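Local coordinates for post-proline cleaving enzyme (Rickettsia typhi, PDB 4HVT), which is assigned to the prolyl oligopeptidase family and probably cleaves short peptides after proline as a serine endopeptidase, at residues A[154-159]-A[187-192]; A[191-196]-A[218-223]. All blocks are in the same frame, centred on the assembly; numbering follows the deposited sequence.

Interaction 1 of 2, residues A[154-159]-A[187-192]; sequences DEMFFR and FTYPTW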
loop_
_atom_site.group_PDB
_atom_site.type_symbol
_atom_site.label_atom_id
_atom_site.label_comp_id
_atom_site.label_asym_id
_atom_site.label_seq_id
_atom_site.Cartn_x
_atom_site.Cartn_y
_atom_site.Cartn_z
ATOM N N ASP A 154 -6.245 -2.398 11.655
ATOM C CA ASP A 154 -7.052 -2.048 10.481
ATOM C C ASP A 154 -8.363 -1.374 10.956
ATOM O O ASP A 154 -8.935 -0.517 10.297
ATOM C CB ASP A 154 -7.404 -3.277 9.622
ATOM C CG ASP A 154 -6.233 -3.845 8.807
ATOM O OD1 ASP A 154 -5.098 -3.303 8.814
ATOM O OD2 ASP A 154 -6.459 -4.885 8.140
ATOM N N GLU A 155 -8.873 -1.822 12.081
ATOM C CA GLU A 155 -10.024 -1.172 12.718
ATOM C C GLU A 155 -9.686 0.254 12.988
ATOM O O GLU A 155 -8.615 0.541 13.514
ATOM C CB GLU A 155 -10.327 -1.835 14.040
ATOM C CG GLU A 155 -10.961 -3.213 13.899
ATOM C CD GLU A 155 -11.326 -3.828 15.223
ATOM O OE1 GLU A 155 -10.477 -3.895 16.101
ATOM O OE2 GLU A 155 -12.511 -4.290 15.370
ATOM N N MET A 156 -10.627 1.142 12.690
ATOM C CA MET A 156 -10.407 2.573 12.861
ATOM C C MET A 156 -11.720 3.312 13.185
ATOM O O MET A 156 -12.817 2.724 13.135
ATOM C CB MET A 156 -9.731 3.155 11.642
ATOM C CG MET A 156 -10.426 2.910 10.322
ATOM S SD MET A 156 -9.469 3.622 8.911
ATOM C CE MET A 156 -7.943 2.850 8.991
ATOM N N PHE A 157 -11.565 4.570 13.567
ATOM C CA PHE A 157 -12.670 5.452 13.961
ATOM C C PHE A 157 -12.306 6.844 13.446
ATOM O O PHE A 157 -11.415 6.979 12.604
ATOM C CB PHE A 157 -12.895 5.426 15.482
ATOM C CG PHE A 157 -11.703 5.748 16.271
ATOM C CD1 PHE A 157 -10.704 4.809 16.469
ATOM C CD2 PHE A 157 -11.535 7.025 16.814
ATOM C CE1 PHE A 157 -9.581 5.119 17.192
ATOM C CE2 PHE A 157 -10.416 7.322 17.567
ATOM C CZ PHE A 157 -9.444 6.371 17.736
ATOM N N PHE A 158 -13.048 7.860 13.857
ATOM C CA PHE A 158 -12.746 9.218 13.418
ATOM C C PHE A 158 -13.290 10.159 14.444
ATOM O O PHE A 158 -14.105 9.779 15.268
ATOM C CB PHE A 158 -13.371 9.533 12.064
ATOM C CG PHE A 158 -14.842 9.188 12.001
ATOM C CD1 PHE A 158 -15.796 10.142 12.347
ATOM C CD2 PHE A 158 -15.222 7.982 11.529
ATOM C CE1 PHE A 158 -17.148 9.807 12.313
ATOM C CE2 PHE A 158 -16.569 7.638 11.491
ATOM C CZ PHE A 158 -17.529 8.579 11.853
ATOM N N ARG A 159 -12.846 11.416 14.388
ATOM C CA ARG A 159 -13.389 12.458 15.215
ATOM C C ARG A 159 -13.461 13.730 14.401
ATOM O O ARG A 159 -12.514 14.065 13.656
ATOM C CB ARG A 159 -12.505 12.740 16.422
ATOM C CG ARG A 159 -12.374 11.612 17.387
ATOM C CD ARG A 159 -11.443 12.038 18.507
ATOM N NE ARG A 159 -11.999 13.104 19.324
ATOM C CZ ARG A 159 -11.366 13.644 20.365
ATOM N NH1 ARG A 159 -10.128 13.258 20.674
ATOM N NH2 ARG A 159 -11.941 14.593 21.069
ATOM N N PHE A 187 -11.181 -0.322 8.271
ATOM C CA PHE A 187 -11.241 0.695 7.213
ATOM C C PHE A 187 -12.634 1.355 7.122
ATOM O O PHE A 187 -13.132 1.681 6.058
ATOM C CB PHE A 187 -10.745 0.138 5.887
ATOM C CG PHE A 187 -9.329 -0.370 5.959
ATOM C CD1 PHE A 187 -8.278 0.506 6.217
ATOM C CD2 PHE A 187 -9.063 -1.711 5.883
ATOM C CE1 PHE A 187 -6.968 0.060 6.300
ATOM C CE2 PHE A 187 -7.771 -2.165 5.989
ATOM C CZ PHE A 187 -6.742 -1.296 6.211
ATOM N N THR A 188 -13.180 1.620 8.287
ATOM C CA THR A 188 -14.335 2.542 8.413
ATOM C C THR A 188 -13.819 3.918 8.136
ATOM O O THR A 188 -12.949 4.415 8.859
ATOM C CB THR A 188 -14.944 2.502 9.805
ATOM O OG1 THR A 188 -15.617 1.237 9.995
ATOM C CG2 THR A 188 -15.968 3.628 9.924
ATOM N N TYR A 189 -14.308 4.508 7.052
ATOM C CA TYR A 189 -14.014 5.872 6.672
ATOM C C TYR A 189 -15.307 6.626 6.355
ATOM O O TYR A 189 -16.233 6.058 5.707
ATOM C CB TYR A 189 -13.164 5.921 5.394
ATOM C CG TYR A 189 -11.745 5.483 5.499
ATOM C CD1 TYR A 189 -10.780 6.278 6.100
ATOM C CD2 TYR A 189 -11.347 4.310 4.898
ATOM C CE1 TYR A 189 -9.428 5.854 6.137
ATOM C CE2 TYR A 189 -10.032 3.884 4.931
ATOM C CZ TYR A 189 -9.087 4.651 5.538
ATOM O OH TYR A 189 -7.801 4.158 5.545
ATOM N N PRO A 190 -15.395 7.887 6.804
ATOM C CA PRO A 190 -16.635 8.659 6.541
ATOM C C PRO A 190 -16.511 9.570 5.336
ATOM O O PRO A 190 -15.401 10.029 4.994
ATOM C CB PRO A 190 -16.784 9.497 7.796
ATOM C CG PRO A 190 -15.327 9.781 8.195
ATOM C CD PRO A 190 -14.596 8.504 7.862
ATOM N N THR A 191 -17.677 9.850 4.736
ATOM C CA THR A 191 -17.838 10.743 3.619
ATOM C C THR A 191 -18.875 11.813 4.000
ATOM O O THR A 191 -19.931 11.519 4.476
ATOM C CB THR A 191 -18.272 9.976 2.359
ATOM O OG1 THR A 191 -17.205 9.097 1.981
ATOM C CG2 THR A 191 -18.566 10.937 1.173
ATOM N N TRP A 192 -18.508 13.095 3.801
ATOM C CA TRP A 192 -19.482 14.150 4.041
ATOM C C TRP A 192 -20.614 14.149 2.981
ATOM O O TRP A 192 -20.336 14.002 1.783
ATOM C CB TRP A 192 -18.826 15.525 4.027
ATOM C CG TRP A 192 -17.895 15.834 5.119
ATOM C CD1 TRP A 192 -16.551 15.657 5.095
ATOM C CD2 TRP A 192 -18.199 16.386 6.398
ATOM N NE1 TRP A 192 -15.980 16.106 6.238
ATOM C CE2 TRP A 192 -16.974 16.518 7.089
ATOM C CE3 TRP A 192 -19.375 16.742 7.054
ATOM C CZ2 TRP A 192 -16.893 17.024 8.356
ATOM C CZ3 TRP A 192 -19.286 17.254 8.334
ATOM C CH2 TRP A 192 -18.035 17.409 8.957
HETATM O O HOH W 1 -12.129 6.760 9.829
#
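Phe187 and Asp154 are joined by the backbone hydrogen bond of the contact. Phe187 N donates to Asp154 O at 3.0 Å with an N-H...O angle of 169°. A water gives a second polar link. It donates to Phe157 O at 2.9 Å and to Thr188 O at 2.7 Å, so it bridges the two segments beyond the direct bond.

Two contacts involve sulfur and rings. Met156 SD sits over one face of the Tyr189 ring, 3.8 Å from the centroid and displaced from the ring centre. This is a Met-aromatic contact. The Met156 chain bends at its last torsion (chi3 59°), which turns CE to within 3.6 Å of Phe187 CD1. To the Phe187 ring the sulfur is oblique. Met156 CG also lies 3.3 Å from Thr188 O.

The apolar contacts continue toward Phe158. Pro190 CG lies over a face of the Phe158 ring, 3.9 Å from its centroid, in a CH-pi contact. Thr188 CG2 meets the edge of the same ring.

A carboxylate meets a ring at the other end. Asp154 CG approaches Phe187 CE2 at 3.6 Å, with the carboxylate and ring planes 37° apart. The acid itself pairs through OD2 with Arg651 NE in a salt bridge.

The place is a blade junction of the N-terminal beta-propeller. Strand 155-162 belongs to one sheet, and 187-192 leads from that sheet's strand 185-186 into the next sheet. Asn201 holds this crossing segment through Phe187 O, Thr188 OG1 and Tyr189 N. The chemistry implies a mostly buried, largely apolar seam between blades. One direct backbone bond and one water link the two segments, while Asn201 and Arg651 take up other polar groups.

Interaction 2 of 2, residues A[191-196]-A[218-223]; sequences TWINKD and LYIWKR
Arg223 grips residues 195 and 196 with both its backbone and its side chain. Arg223 NH2 donates to Lys195 O at 2.8 Å, and the bond is nearly straight at 175°. It runs almost in line with the carbonyl and lies in the guanidinium plane. Arg223 NE meets Asp196 OD1 at 2.9 Å in a salt bridge, using the anti lone pair of that oxygen. The carboxylate and guanidinium planes stand 80° apart, so this is a single-point bridge and not a flat paired one. The side chain bends at chi3 (-57°), which turns the guanidinium edge back toward the two acceptors. Arg223 NH2 has a further salt bridge to Glu160, on strand 155-162 of the preceding sheet.

The backbone bond is Arg223 N to Asp196 O, 2.8 Å. A water donates to Asp196 O at 2.9 Å as well, and accepts from Lys222 NZ. Lys222 CA-H points at this oxygen too, so the carbonyl is well occupied.

The chain turns a corner at Ile193, on the connection from strand 190-192 to strand 197-200 of a four-stranded propeller blade. Strand 217-222 is the next in the sheet. The connection holds a classic beta bulge, in which Ile193 and Asn194 both face Thr197. It also holds an Asx turn, where Asn194 OD1 accepts from Asp196 N at 2.9 Å.

The other carboxylate oxygen of Asp196 is engaged within the same connection. Lys195 NZ reaches Asp196 OD2 on its syn side at 2.8 Å. Asp196 thus lies between two basic groups, which would probably favour its charged form. The edge of the Trp192 ring also meets Arg223 NH2, with CZ3 at 3.9 Å, while Trp192 NE1 donates to Ser135 O.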
loop_
_atom_site.group_PDB
_atom_site.type_symbol
_atom_site.label_atom_id
_atom_site.label_comp_id
_atom_site.label_asym_id
_atom_site.label_seq_id
_atom_site.Cartn_x
_atom_site.Cartn_y
_atom_site.Cartn_z
ATOM N N THR A 191 -17.677 9.850 4.736
ATOM C CA THR A 191 -17.838 10.743 3.619
ATOM C C THR A 191 -18.875 11.813 4.000
ATOM O O THR A 191 -19.931 11.519 4.476
ATOM C CB THR A 191 -18.272 9.976 2.359
ATOM O OG1 THR A 191 -17.205 9.097 1.981
ATOM C CG2 THR A 191 -18.566 10.937 1.173
ATOM N N TRP A 192 -18.508 13.095 3.801
ATOM C CA TRP A 192 -19.482 14.150 4.041
ATOM C C TRP A 192 -20.614 14.149 2.981
ATOM O O TRP A 192 -20.336 14.002 1.783
ATOM C CB TRP A 192 -18.826 15.525 4.027
ATOM C CG TRP A 192 -17.895 15.834 5.119
ATOM C CD1 TRP A 192 -16.551 15.657 5.095
ATOM C CD2 TRP A 192 -18.199 16.386 6.398
ATOM N NE1 TRP A 192 -15.980 16.106 6.238
ATOM C CE2 TRP A 192 -16.974 16.518 7.089
ATOM C CE3 TRP A 192 -19.375 16.742 7.054
ATOM C CZ2 TRP A 192 -16.893 17.024 8.356
ATOM C CZ3 TRP A 192 -19.286 17.254 8.334
ATOM C CH2 TRP A 192 -18.035 17.409 8.957
ATOM N N ILE A 193 -21.865 14.317 3.411
ATOM C CA ILE A 193 -23.068 14.478 2.554
ATOM C C ILE A 193 -23.326 16.022 2.469
ATOM O O ILE A 193 -23.555 16.636 1.363
ATOM C CB ILE A 193 -24.284 13.659 3.166
ATOM C CG1 ILE A 193 -24.121 12.121 3.097
ATOM C CG2 ILE A 193 -25.634 13.959 2.532
ATOM C CD1 ILE A 193 -23.801 11.550 1.731
ATOM N N ASN A 194 -23.364 16.651 3.643
ATOM C CA ASN A 194 -23.503 18.071 3.742
ATOM C C ASN A 194 -22.887 18.488 5.075
ATOM O O ASN A 194 -22.336 17.646 5.769
ATOM C CB ASN A 194 -24.947 18.554 3.500
ATOM C CG ASN A 194 -25.958 18.070 4.539
ATOM O OD1 ASN A 194 -25.658 17.935 5.724
ATOM N ND2 ASN A 194 -27.215 17.819 4.093
ATOM N N LYS A 195 -23.010 19.747 5.478
ATOM C CA LYS A 195 -22.309 20.155 6.671
ATOM C C LYS A 195 -22.811 19.475 7.951
ATOM O O LYS A 195 -22.087 19.482 8.974
ATOM C CB LYS A 195 -22.351 21.663 6.847
ATOM C CG LYS A 195 -23.719 22.215 7.128
ATOM C CD LYS A 195 -23.634 23.740 7.150
ATOM C CE LYS A 195 -24.985 24.323 7.407
ATOM N NZ LYS A 195 -25.679 23.909 8.660
ATOM N N ASP A 196 -23.979 18.844 7.863
ATOM C CA ASP A 196 -24.640 18.197 8.998
ATOM C C ASP A 196 -24.978 16.727 8.788
ATOM O O ASP A 196 -25.778 16.160 9.560
ATOM C CB ASP A 196 -25.922 18.948 9.396
ATOM C CG ASP A 196 -25.646 20.396 9.800
ATOM O OD1 ASP A 196 -24.697 20.620 10.574
ATOM O OD2 ASP A 196 -26.403 21.319 9.353
ATOM N N LEU A 218 -23.693 0.354 5.247
ATOM C CA LEU A 218 -23.516 1.790 5.202
ATOM C C LEU A 218 -24.648 2.418 5.939
ATOM O O LEU A 218 -25.806 1.977 5.779
ATOM C CB LEU A 218 -23.558 2.266 3.740
ATOM C CG LEU A 218 -22.384 1.812 2.839
ATOM C CD1 LEU A 218 -22.570 2.271 1.382
ATOM C CD2 LEU A 218 -21.065 2.311 3.398
ATOM N N TYR A 219 -24.319 3.403 6.745
ATOM C CA TYR A 219 -25.252 4.223 7.523
ATOM C C TYR A 219 -25.093 5.701 7.160
ATOM O O TYR A 219 -23.973 6.203 6.864
ATOM C CB TYR A 219 -24.988 4.081 9.008
ATOM C CG TYR A 219 -25.484 2.790 9.657
ATOM C CD1 TYR A 219 -24.768 1.559 9.561
ATOM C CD2 TYR A 219 -26.652 2.776 10.370
ATOM C CE1 TYR A 219 -25.227 0.420 10.162
ATOM C CE2 TYR A 219 -27.131 1.593 10.988
ATOM C CZ TYR A 219 -26.441 0.437 10.892
ATOM O OH TYR A 219 -26.972 -0.693 11.540
ATOM N N ILE A 220 -26.227 6.402 7.197
ATOM C CA ILE A 220 -26.243 7.865 7.084
ATOM C C ILE A 220 -26.589 8.432 8.470
ATOM O O ILE A 220 -27.482 7.928 9.175
ATOM C CB ILE A 220 -27.211 8.328 5.951
ATOM C CG1 ILE A 220 -27.130 9.809 5.685
ATOM C CG2 ILE A 220 -28.627 7.918 6.253
ATOM C CD1 ILE A 220 -27.805 10.236 4.361
ATOM N N TRP A 221 -25.906 9.510 8.860
ATOM C CA TRP A 221 -25.964 10.006 10.232
ATOM C C TRP A 221 -26.011 11.520 10.230
ATOM O O TRP A 221 -25.150 12.191 9.590
ATOM C CB TRP A 221 -24.765 9.485 11.018
ATOM C CG TRP A 221 -24.838 9.663 12.510
ATOM C CD1 TRP A 221 -25.961 9.807 13.283
ATOM C CD2 TRP A 221 -23.731 9.598 13.416
ATOM N NE1 TRP A 221 -25.608 9.940 14.592
ATOM C CE2 TRP A 221 -24.239 9.815 14.702
ATOM C CE3 TRP A 221 -22.362 9.419 13.251
ATOM C CZ2 TRP A 221 -23.428 9.797 15.849
ATOM C CZ3 TRP A 221 -21.540 9.470 14.391
ATOM C CH2 TRP A 221 -22.095 9.662 15.665
ATOM N N LYS A 222 -26.999 12.057 10.942
ATOM C CA LYS A 222 -27.314 13.474 11.058
ATOM C C LYS A 222 -26.767 14.057 12.335
ATOM O O LYS A 222 -26.796 13.439 13.418
ATOM C CB LYS A 222 -28.853 13.688 11.033
ATOM C CG LYS A 222 -29.556 13.255 9.758
ATOM C CD LYS A 222 -31.090 13.221 9.955
ATOM C CE LYS A 222 -31.710 14.555 10.261
ATOM N NZ LYS A 222 -31.478 15.396 9.070
ATOM N N ARG A 223 -26.267 15.264 12.206
ATOM C CA ARG A 223 -25.761 16.023 13.326
ATOM C C ARG A 223 -26.820 16.167 14.394
ATOM O O ARG A 223 -28.012 16.391 14.098
ATOM C CB ARG A 223 -25.212 17.399 12.887
ATOM C CG ARG A 223 -24.518 18.143 13.992
ATOM C CD ARG A 223 -23.898 19.472 13.541
ATOM N NE ARG A 223 -22.951 19.358 12.447
ATOM C CZ ARG A 223 -21.703 18.926 12.562
ATOM N NH1 ARG A 223 -21.208 18.575 13.748
ATOM N NH2 ARG A 223 -20.953 18.852 11.490
HETATM O O HOH W 2 -28.582 16.506 8.954
#

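How the interactions relate
The two interactions follow each other along the chain and share Thr191 and Trp192. Their centres lie 13 Å apart. Interaction 1 is where the chain enters the blade that contains strand 190-192. Interaction 2 lies at the turn that follows this strand. Interaction 1 joins that blade to the preceding one, whereas interaction 2 stays within the blade; Arg223 adds a salt bridge to Glu160 on strand 155-162. Interaction 1 is nearer the chain centre, at about 17 Å against about 28 Å. Its Asp154 comes close to a probable Ser566-His682-Asp649 triad but makes no contact with it. Interaction 2 is polar and more exposed, while interaction 1 is buried and mostly apolar.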